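Local coordinates for PaaX domain-containing protein, C-domain protein (Mycobacterium tuberculosis, PDB 3KFW) that is of unknown function but probably acts as a PaaX-like, DNA-binding transcriptional repressor, at residues 116-121 with 156-161; 127-132 with 198-203. All blocks are in the same frame, centred on the assembly; numbering follows the deposited sequence.

Contact 1 of 2, residues 116-121 with 156-161; sequences GELREG and GQLWDL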
loop_
_atom_site.group_PDB
_atom_site.type_symbol
_atom_site.label_atom_id
_atom_site.label_comp_id
_atom_site.label_asym_id
_atom_site.label_seq_id
_atom_site.Cartn_x
_atom_site.Cartn_y
_atom_site.Cartn_z
ATOM N N GLY A 116 -13.981 -3.129 8.615
ATOM C CA GLY A 116 -13.602 -1.775 8.212
ATOM C C GLY A 116 -12.129 -1.740 7.813
ATOM O O GLY A 116 -11.292 -2.484 8.314
ATOM N N GLU A 117 -11.820 -0.873 6.886
ATOM C CA GLU A 117 -10.484 -0.749 6.415
ATOM C C GLU A 117 -9.702 0.270 7.279
ATOM O O GLU A 117 -9.955 1.486 7.191
ATOM C CB GLU A 117 -10.525 -0.334 4.937
ATOM C CG GLU A 117 -9.174 -0.203 4.295
ATOM C CD GLU A 117 -9.293 -0.089 2.822
ATOM O OE1 GLU A 117 -8.384 -0.569 2.119
ATOM O OE2 GLU A 117 -10.330 0.448 2.350
ATOM N N LEU A 118 -8.768 -0.225 8.103
ATOM C CA LEU A 118 -7.905 0.654 8.885
ATOM C C LEU A 118 -7.015 1.448 7.964
ATOM O O LEU A 118 -6.598 2.562 8.300
ATOM C CB LEU A 118 -7.042 -0.122 9.884
ATOM C CG LEU A 118 -6.037 0.691 10.762
ATOM C CD1 LEU A 118 -6.640 1.849 11.626
ATOM C CD2 LEU A 118 -5.213 -0.231 11.647
ATOM N N ARG A 119 -6.722 0.882 6.787
ATOM C CA ARG A 119 -5.700 1.449 5.878
ATOM C C ARG A 119 -5.486 0.430 4.814
ATOM O O ARG A 119 -6.011 -0.695 4.912
ATOM C CB ARG A 119 -4.408 1.776 6.652
ATOM C CG ARG A 119 -3.553 0.613 7.186
ATOM C CD ARG A 119 -2.001 0.944 7.063
ATOM N NE ARG A 119 -1.559 0.364 5.794
ATOM C CZ ARG A 119 -0.652 0.869 4.944
ATOM N NH1 ARG A 119 0.021 1.987 5.205
ATOM N NH2 ARG A 119 -0.417 0.219 3.817
ATOM N N GLU A 120 -4.791 0.785 3.764
ATOM C CA GLU A 120 -4.597 -0.163 2.628
ATOM C C GLU A 120 -4.136 -1.569 3.133
ATOM O O GLU A 120 -3.026 -1.713 3.715
ATOM C CB GLU A 120 -3.625 0.419 1.564
ATOM N N GLY A 121 -5.022 -2.559 2.960
ATOM C CA GLY A 121 -4.706 -3.976 3.172
ATOM C C GLY A 121 -4.879 -4.506 4.611
ATOM O O GLY A 121 -4.517 -5.655 4.897
ATOM N N GLY A 156 -14.223 4.223 15.680
ATOM C CA GLY A 156 -14.517 5.518 15.034
ATOM C C GLY A 156 -13.630 5.841 13.837
ATOM O O GLY A 156 -13.948 6.725 13.018
ATOM N N GLN A 157 -12.527 5.099 13.734
ATOM C CA GLN A 157 -11.502 5.283 12.680
ATOM C C GLN A 157 -11.751 4.304 11.479
ATOM O O GLN A 157 -11.603 4.681 10.333
ATOM C CB GLN A 157 -10.121 5.081 13.335
ATOM C CG GLN A 157 -8.970 5.947 12.911
ATOM C CD GLN A 157 -9.235 7.464 13.025
ATOM O OE1 GLN A 157 -9.663 7.978 14.067
ATOM N NE2 GLN A 157 -8.989 8.176 11.915
ATOM N N LEU A 158 -12.202 3.077 11.771
ATOM C CA LEU A 158 -12.621 2.112 10.790
ATOM C C LEU A 158 -13.943 2.460 10.089
ATOM O O LEU A 158 -14.112 2.212 8.881
ATOM C CB LEU A 158 -12.791 0.782 11.494
ATOM C CG LEU A 158 -11.635 0.117 12.227
ATOM C CD1 LEU A 158 -12.182 -1.035 12.994
ATOM C CD2 LEU A 158 -10.520 -0.341 11.274
ATOM N N TRP A 159 -14.936 2.956 10.833
ATOM C CA TRP A 159 -16.212 3.368 10.194
ATOM C C TRP A 159 -16.557 4.848 10.479
ATOM O O TRP A 159 -16.124 5.411 11.510
ATOM C CB TRP A 159 -17.334 2.521 10.741
ATOM C CG TRP A 159 -17.141 1.068 10.515
ATOM C CD1 TRP A 159 -17.473 0.336 9.368
ATOM C CD2 TRP A 159 -16.610 0.129 11.455
ATOM N NE1 TRP A 159 -17.161 -1.000 9.568
ATOM C CE2 TRP A 159 -16.635 -1.162 10.823
ATOM C CE3 TRP A 159 -16.159 0.231 12.772
ATOM C CZ2 TRP A 159 -16.182 -2.321 11.466
ATOM C CZ3 TRP A 159 -15.715 -0.935 13.426
ATOM C CH2 TRP A 159 -15.720 -2.189 12.758
ATOM N N ASP A 160 -17.329 5.449 9.576
ATOM C CA ASP A 160 -17.852 6.764 9.750
ATOM C C ASP A 160 -19.048 6.631 10.690
ATOM O O ASP A 160 -20.170 6.526 10.255
ATOM C CB ASP A 160 -18.291 7.333 8.388
ATOM C CG ASP A 160 -18.906 8.760 8.493
ATOM O OD1 ASP A 160 -18.917 9.358 9.585
ATOM O OD2 ASP A 160 -19.415 9.285 7.485
ATOM N N LEU A 161 -18.819 6.627 11.987
ATOM C CA LEU A 161 -19.895 6.396 12.915
ATOM C C LEU A 161 -20.873 7.534 13.052
ATOM O O LEU A 161 -22.071 7.282 13.204
ATOM C CB LEU A 161 -19.345 6.111 14.286
ATOM C CG LEU A 161 -18.500 4.871 14.385
ATOM C CD1 LEU A 161 -17.887 4.833 15.793
ATOM C CD2 LEU A 161 -19.310 3.618 14.076
#
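Gly116 passes close to the end of helix 151-158, its CA 4.8 Å from that of Leu158. Having no side chain, it brings its backbone directly against Leu158 and the Trp159 indole: its CA lies against one face of the ring, 3.6 Å above the ring plane and offset toward the rim, while its N approaches Trp159 CZ2 at 3.7 Å. Glu117 turns its side chain away from the helix, and its carboxylate forms a salt bridge with Arg107. At Leu118 the chain turns a corner, and CD2 of Leu158 rests against the bend, 3.6 Å from Leu118 N and 3.8 Å from Leu118 CB. In Leu158, chi1 (-59°) swings CG beside the backbone N, and chi2 (170°) then sets where the two methyls go. Beyond the corner the chain runs clear of 156-161, and Arg119 NH1 bonds to Val93 O of the third subunit. The contact thus sets the C-terminal end of helix 151-158 against strand 116-119, the outermost strand on its side of the Cas2-like sheet within this chain. Gly116 pairs with Met124 of the adjacent strand 122-126, and Trp159 extends across to Pro126 and to the loop holding Pro199 and Leu201.

Contact 2 of 2, residues 127-132 with 198-203; sequences DNLDLD and DPMLPA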
loop_
_atom_site.group_PDB
_atom_site.type_symbol
_atom_site.label_atom_id
_atom_site.label_comp_id
_atom_site.label_asym_id
_atom_site.label_seq_id
_atom_site.Cartn_x
_atom_site.Cartn_y
_atom_site.Cartn_z
ATOM N N ASP A 127 -14.471 -9.286 17.457
ATOM C CA ASP A 127 -14.750 -10.680 17.150
ATOM C C ASP A 127 -16.118 -11.150 17.652
ATOM O O ASP A 127 -16.321 -12.354 17.819
ATOM C CB ASP A 127 -13.628 -11.596 17.639
ATOM C CG ASP A 127 -13.614 -11.753 19.128
ATOM O OD1 ASP A 127 -14.336 -10.992 19.790
ATOM O OD2 ASP A 127 -12.895 -12.643 19.656
ATOM N N ASN A 128 -17.043 -10.207 17.880
ATOM C CA ASN A 128 -18.416 -10.511 18.331
ATOM C C ASN A 128 -19.310 -11.186 17.253
ATOM O O ASN A 128 -20.266 -11.849 17.590
ATOM C CB ASN A 128 -19.093 -9.262 18.936
ATOM C CG ASN A 128 -19.310 -8.142 17.908
ATOM O OD1 ASN A 128 -18.448 -7.885 17.069
ATOM N ND2 ASN A 128 -20.467 -7.491 17.964
ATOM N N LEU A 129 -19.002 -10.968 15.969
ATOM C CA LEU A 129 -19.475 -11.808 14.862
ATOM C C LEU A 129 -18.520 -12.985 14.656
ATOM O O LEU A 129 -17.296 -12.800 14.750
ATOM C CB LEU A 129 -19.511 -11.015 13.542
ATOM C CG LEU A 129 -20.475 -9.844 13.354
ATOM C CD1 LEU A 129 -20.404 -9.335 11.919
ATOM C CD2 LEU A 129 -21.923 -10.264 13.753
ATOM N N ASP A 130 -19.092 -14.166 14.375
ATOM C CA ASP A 130 -18.387 -15.426 14.044
ATOM C C ASP A 130 -17.791 -15.457 12.619
ATOM O O ASP A 130 -18.374 -16.104 11.709
ATOM C CB ASP A 130 -19.387 -16.596 14.109
ATOM C CG ASP A 130 -19.439 -17.292 15.464
ATOM O OD1 ASP A 130 -20.488 -17.915 15.746
ATOM O OD2 ASP A 130 -18.448 -17.248 16.232
ATOM N N LEU A 131 -16.640 -14.814 12.418
ATOM C CA LEU A 131 -15.942 -14.857 11.125
ATOM C C LEU A 131 -15.775 -16.277 10.570
ATOM O O LEU A 131 -15.143 -17.136 11.183
ATOM C CB LEU A 131 -14.553 -14.207 11.217
ATOM C CG LEU A 131 -13.527 -14.488 10.098
ATOM C CD1 LEU A 131 -13.655 -13.523 8.922
ATOM C CD2 LEU A 131 -12.102 -14.513 10.650
ATOM N N ASP A 132 -16.341 -16.526 9.405
ATOM C CA ASP A 132 -15.924 -17.687 8.686
ATOM C C ASP A 132 -15.338 -17.181 7.387
ATOM O O ASP A 132 -15.982 -16.412 6.670
ATOM C CB ASP A 132 -17.086 -18.643 8.454
ATOM C CG ASP A 132 -16.642 -20.099 8.456
ATOM O OD1 ASP A 132 -15.667 -20.427 7.739
ATOM O OD2 ASP A 132 -17.259 -20.919 9.180
ATOM N N ASP A 198 -24.589 -1.941 8.692
ATOM C CA ASP A 198 -24.422 -1.752 10.120
ATOM C C ASP A 198 -23.111 -2.404 10.585
ATOM O O ASP A 198 -22.878 -3.603 10.312
ATOM C CB ASP A 198 -25.586 -2.382 10.862
ATOM C CG ASP A 198 -25.602 -2.034 12.385
ATOM O OD1 ASP A 198 -24.564 -1.713 13.036
ATOM O OD2 ASP A 198 -26.705 -2.082 12.942
ATOM N N PRO A 199 -22.255 -1.628 11.294
ATOM C CA PRO A 199 -21.031 -2.279 11.730
ATOM C C PRO A 199 -21.212 -3.256 12.881
ATOM O O PRO A 199 -20.255 -3.929 13.236
ATOM C CB PRO A 199 -20.108 -1.115 12.092
ATOM C CG PRO A 199 -20.998 0.023 12.304
ATOM C CD PRO A 199 -22.144 -0.167 11.391
HETATM N N MSE A 200 -22.430 -3.349 13.444
HETATM C CA MSE A 200 -22.782 -4.427 14.375
HETATM C C MSE A 200 -21.856 -4.422 15.548
HETATM O O MSE A 200 -21.300 -5.470 15.885
HETATM C CB MSE A 200 -22.586 -5.752 13.670
HETATM C CG MSE A 200 -23.636 -6.701 13.920
HETATM SE SE MSE A 200 -25.182 -5.854 13.153
HETATM C CE MSE A 200 -25.145 -6.620 11.364
ATOM N N LEU A 201 -21.668 -3.239 16.142
ATOM C CA LEU A 201 -20.656 -3.046 17.160
ATOM C C LEU A 201 -21.146 -3.615 18.486
ATOM O O LEU A 201 -22.334 -3.548 18.785
ATOM C CB LEU A 201 -20.319 -1.544 17.308
ATOM C CG LEU A 201 -19.489 -0.814 16.228
ATOM C CD1 LEU A 201 -19.343 0.651 16.503
ATOM C CD2 LEU A 201 -18.084 -1.386 16.073
ATOM N N PRO A 202 -20.234 -4.141 19.314
ATOM C CA PRO A 202 -20.690 -4.569 20.637
ATOM C C PRO A 202 -21.072 -3.379 21.527
ATOM O O PRO A 202 -20.470 -2.304 21.399
ATOM C CB PRO A 202 -19.445 -5.220 21.223
ATOM C CG PRO A 202 -18.312 -4.475 20.603
ATOM C CD PRO A 202 -18.763 -4.023 19.247
ATOM N N ALA A 203 -22.053 -3.598 22.418
ATOM C CA ALA A 203 -22.461 -2.658 23.498
ATOM C C ALA A 203 -21.454 -1.574 23.896
ATOM O O ALA A 203 -21.738 -0.406 23.733
ATOM C CB ALA A 203 -22.863 -3.428 24.720
#
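The carbonyl oxygen of Met200, a selenomethionine in this crystal, receives the amide of Asn128, ND2 to O, at 3.0 Å. The bond is nearly straight, 171° at the hydrogen, and the acceptor lies in the amide plane of Asn128, although the donor is tilted 20° from the carbonyl plane. Asn128 reaches across with CG between its backbone N and carbonyl carbon (chi1 65°). The same nitrogen lies 3.6 Å from Pro202 N and 4.1 Å from Pro202 CD, so the ring of Pro202 packs beside the amide. A weak bond to Thr81 OG1 adds a second partner for ND2.

Next along the loop, Leu129 supplies the apolar half of the contact: its CD2 touches Met200 CG at 4.0 Å, the two side chains crossing at about a right angle. Bends at chi2 and chi3 then carry the rest of the Met200 chain away, toward Pro79 and Arg114.

The Met200 backbone is held by an Asx turn, in which its N donates to Asp198 OD1 at 2.7 Å, from above the carboxylate plane. The other oxygen, Asp198 OD2, is held by Arg216 in a salt bridge. Two irregular loops, one following strand 122-126 of the Cas2-like region and one preceding helix 212-234, therefore meet through a single directional amide-to-carbonyl bond flanked by apolar packing. Arg216 probably offsets the cost of burying the Asp198 charge and helps orient the carboxylate that organises the acceptor's loop.

Both contacts are largely buried and set the four-stranded sheet and its loops against later parts of the chain, but they do so differently. Contact 1 is purely van der Waals packing between a helix end and the sheet's outermost strand within this chain, close to the second and third subunits; contact 2 lies between two loops, touches no other chain of the assembly, and turns on a side-chain-to-backbone bond. Their centres are 14 Å apart and they meet directly: Trp159 CZ3 lies 3.6 Å from Leu201 CD2, and Leu161 CD2 is 3.8 Å from Leu201 CD1. Segments 156-161 and 198-203 thus pack together, while 116-121 and 127-132 flank strand 122-126 along the chain.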